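Local atomic coordinates of Nrps/pks (Streptomyces albus, PDB entry 4OPF), a protein that probably catalyses decarboxylative condensation, extending the polyketide chain, as a ketosynthase domain of the AT-less type I synthase that makes oxazolomycin. Residues G16-A21 with D25-L30. Residues are numbered along the deposited sequence; the frame is centred on the assembly and turned at random.
Sequences GRFPGA and DAYWRL
Phe18 lies against one face of the Tyr27 ring, with its CD2 almost over the centre of the tyrosine and 3.6 Å above that ring's plane. The two rings are inclined at 31°, with centroids 4.5 Å apart, an oblique pairing; at the far end Tyr27 OH lies over a face of Phe18. Tyr27 has CG anti to its own backbone N (chi1 -170°), which carries the ring away from the helix axis and alongside Phe18. Next to the rings, the methyl of Ala21 presses on the helix backbone, its CB 3.5 Å from Tyr27 CA and 3.8 Å from Tyr27 CB. Ala26 extends this small apolar patch, and Leu30 brings CD2 to within 3.9 Å of Pro19 O. No direct hydrogen bond joins the segments; instead a water donates to Ala26 O (2.8 Å) and, weakly, to Gly20 O.

Ala21 is held in place by a type II turn from Phe18 to Ala21, in which Ala21 N binds Phe18 O at 2.7 Å and Phe18 N returns a bond to Ala21 O. Gly20 takes the positive phi (72°) expected of its position in such a turn. The buried Tyr27 hydroxyl is hydrogen-bonded to Ala341 O, and a leucine in its place would probably leave that carbonyl without this partner and Phe18 without the flat surface beneath it.

The contact thus packs helix 24-33 onto the turn that leaves strand 9-17, a central strand of the thiolase-type core. Helix 338-352 packs against both side chains, Ala341 on Phe18 and Ile344 on Tyr27, while Ile331 of helix 328-331 meets Phe18, Pro19 and Leu30.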
loop_
_atom_site.group_PDB
_atom_site.type_symbol
_atom_site.label_atom_id
_atom_site.label_comp_id
_atom_site.label_asym_id
_atom_site.label_seq_id
_atom_site.Cartn_x
_atom_site.Cartn_y
_atom_site.Cartn_z
ATOM N N GLY A 16 -11.290 -4.677 19.131
ATOM C CA GLY A 16 -10.495 -5.869 18.832
ATOM C C GLY A 16 -10.869 -7.105 19.629
ATOM O O GLY A 16 -11.681 -7.023 20.533
ATOM N N ARG A 17 -10.270 -8.232 19.265
ATOM C CA ARG A 17 -10.593 -9.515 19.833
ATOM C C ARG A 17 -9.350 -10.357 19.747
ATOM O O ARG A 17 -8.774 -10.445 18.694
ATOM C CB ARG A 17 -11.709 -10.135 18.981
ATOM C CG ARG A 17 -12.429 -11.227 19.643
ATOM C CD ARG A 17 -13.616 -11.793 18.859
ATOM N NE ARG A 17 -14.423 -10.744 18.221
ATOM C CZ ARG A 17 -15.585 -10.979 17.564
ATOM N NH1 ARG A 17 -16.254 -9.983 17.003
ATOM N NH2 ARG A 17 -16.086 -12.230 17.485
ATOM N N PHE A 18 -8.923 -10.971 20.852
ATOM C CA PHE A 18 -7.682 -11.749 20.902
ATOM C C PHE A 18 -7.893 -12.961 21.786
ATOM O O PHE A 18 -8.880 -13.033 22.497
ATOM C CB PHE A 18 -6.559 -10.859 21.461
ATOM C CG PHE A 18 -6.268 -9.666 20.606
ATOM C CD1 PHE A 18 -5.590 -9.814 19.426
ATOM C CD2 PHE A 18 -6.732 -8.424 20.952
ATOM C CE1 PHE A 18 -5.360 -8.725 18.591
ATOM C CE2 PHE A 18 -6.507 -7.333 20.137
ATOM C CZ PHE A 18 -5.820 -7.481 18.936
ATOM N N PRO A 19 -7.001 -13.953 21.713
ATOM C CA PRO A 19 -7.176 -15.122 22.576
ATOM C C PRO A 19 -7.322 -14.708 24.029
ATOM O O PRO A 19 -6.617 -13.838 24.486
ATOM C CB PRO A 19 -5.901 -15.935 22.324
ATOM C CG PRO A 19 -5.485 -15.528 20.942
ATOM C CD PRO A 19 -5.826 -14.077 20.839
ATOM N N GLY A 20 -8.290 -15.265 24.709
ATOM C CA GLY A 20 -8.592 -14.940 26.091
ATOM C C GLY A 20 -9.226 -13.575 26.252
ATOM O O GLY A 20 -9.434 -13.140 27.375
ATOM N N ALA A 21 -9.564 -12.877 25.151
ATOM C CA ALA A 21 -10.044 -11.490 25.262
ATOM C C ALA A 21 -11.074 -11.119 24.188
ATOM O O ALA A 21 -10.686 -10.578 23.161
ATOM C CB ALA A 21 -8.842 -10.551 25.180
ATOM N N ASP A 25 -11.899 -4.441 26.747
ATOM C CA ASP A 25 -11.904 -4.397 28.185
ATOM C C ASP A 25 -11.325 -5.703 28.710
ATOM O O ASP A 25 -10.539 -5.683 29.635
ATOM C CB ASP A 25 -13.328 -4.123 28.705
ATOM C CG ASP A 25 -13.748 -2.656 28.503
ATOM O OD1 ASP A 25 -12.895 -1.786 28.236
ATOM O OD2 ASP A 25 -14.940 -2.367 28.608
ATOM N N ALA A 26 -11.691 -6.828 28.107
ATOM C CA ALA A 26 -11.114 -8.083 28.496
ATOM C C ALA A 26 -9.616 -8.150 28.106
ATOM O O ALA A 26 -8.810 -8.755 28.800
ATOM C CB ALA A 26 -11.911 -9.255 27.924
ATOM N N TYR A 27 -9.238 -7.532 26.992
ATOM C CA TYR A 27 -7.860 -7.499 26.606
ATOM C C TYR A 27 -7.038 -6.718 27.663
ATOM O O TYR A 27 -5.963 -7.133 28.045
ATOM C CB TYR A 27 -7.733 -6.899 25.205
ATOM C CG TYR A 27 -6.404 -6.984 24.553
ATOM C CD1 TYR A 27 -5.672 -8.147 24.534
ATOM C CD2 TYR A 27 -5.911 -5.905 23.867
ATOM C CE1 TYR A 27 -4.426 -8.194 23.893
ATOM C CE2 TYR A 27 -4.733 -5.948 23.165
ATOM C CZ TYR A 27 -3.987 -7.098 23.178
ATOM O OH TYR A 27 -2.772 -7.069 22.498
ATOM N N TRP A 28 -7.531 -5.586 28.102
ATOM C CA TRP A 28 -6.873 -4.820 29.114
ATOM C C TRP A 28 -6.763 -5.606 30.409
ATOM O O TRP A 28 -5.732 -5.599 31.000
ATOM C CB TRP A 28 -7.581 -3.503 29.377
ATOM C CG TRP A 28 -6.921 -2.734 30.471
ATOM C CD1 TRP A 28 -7.429 -2.480 31.722
ATOM C CD2 TRP A 28 -5.591 -2.207 30.464
ATOM N NE1 TRP A 28 -6.491 -1.788 32.466
ATOM C CE2 TRP A 28 -5.373 -1.590 31.708
ATOM C CE3 TRP A 28 -4.587 -2.142 29.501
ATOM C CZ2 TRP A 28 -4.186 -0.960 32.025
ATOM C CZ3 TRP A 28 -3.415 -1.453 29.791
ATOM C CH2 TRP A 28 -3.215 -0.912 31.047
ATOM N N ARG A 29 -7.804 -6.314 30.820
ATOM C CA ARG A 29 -7.722 -7.158 32.010
ATOM C C ARG A 29 -6.667 -8.244 31.851
ATOM O O ARG A 29 -5.865 -8.459 32.773
ATOM C CB ARG A 29 -9.080 -7.780 32.406
ATOM C CG ARG A 29 -10.003 -6.758 33.078
ATOM C CD ARG A 29 -11.286 -7.324 33.656
ATOM N NE ARG A 29 -12.070 -8.136 32.715
ATOM C CZ ARG A 29 -12.999 -7.657 31.858
ATOM N NH1 ARG A 29 -13.658 -8.499 31.047
ATOM N NH2 ARG A 29 -13.264 -6.338 31.781
ATOM N N LEU A 30 -6.660 -8.933 30.714
ATOM C CA LEU A 30 -5.684 -9.951 30.465
ATOM C C LEU A 30 -4.257 -9.389 30.617
ATOM O O LEU A 30 -3.401 -9.994 31.321
ATOM C CB LEU A 30 -5.860 -10.537 29.062
ATOM C CG LEU A 30 -4.867 -11.605 28.619
ATOM C CD1 LEU A 30 -5.332 -12.966 29.048
ATOM C CD2 LEU A 30 -4.668 -11.670 27.145
HETATM O O HOH W 1 -9.469 -11.175 30.035
#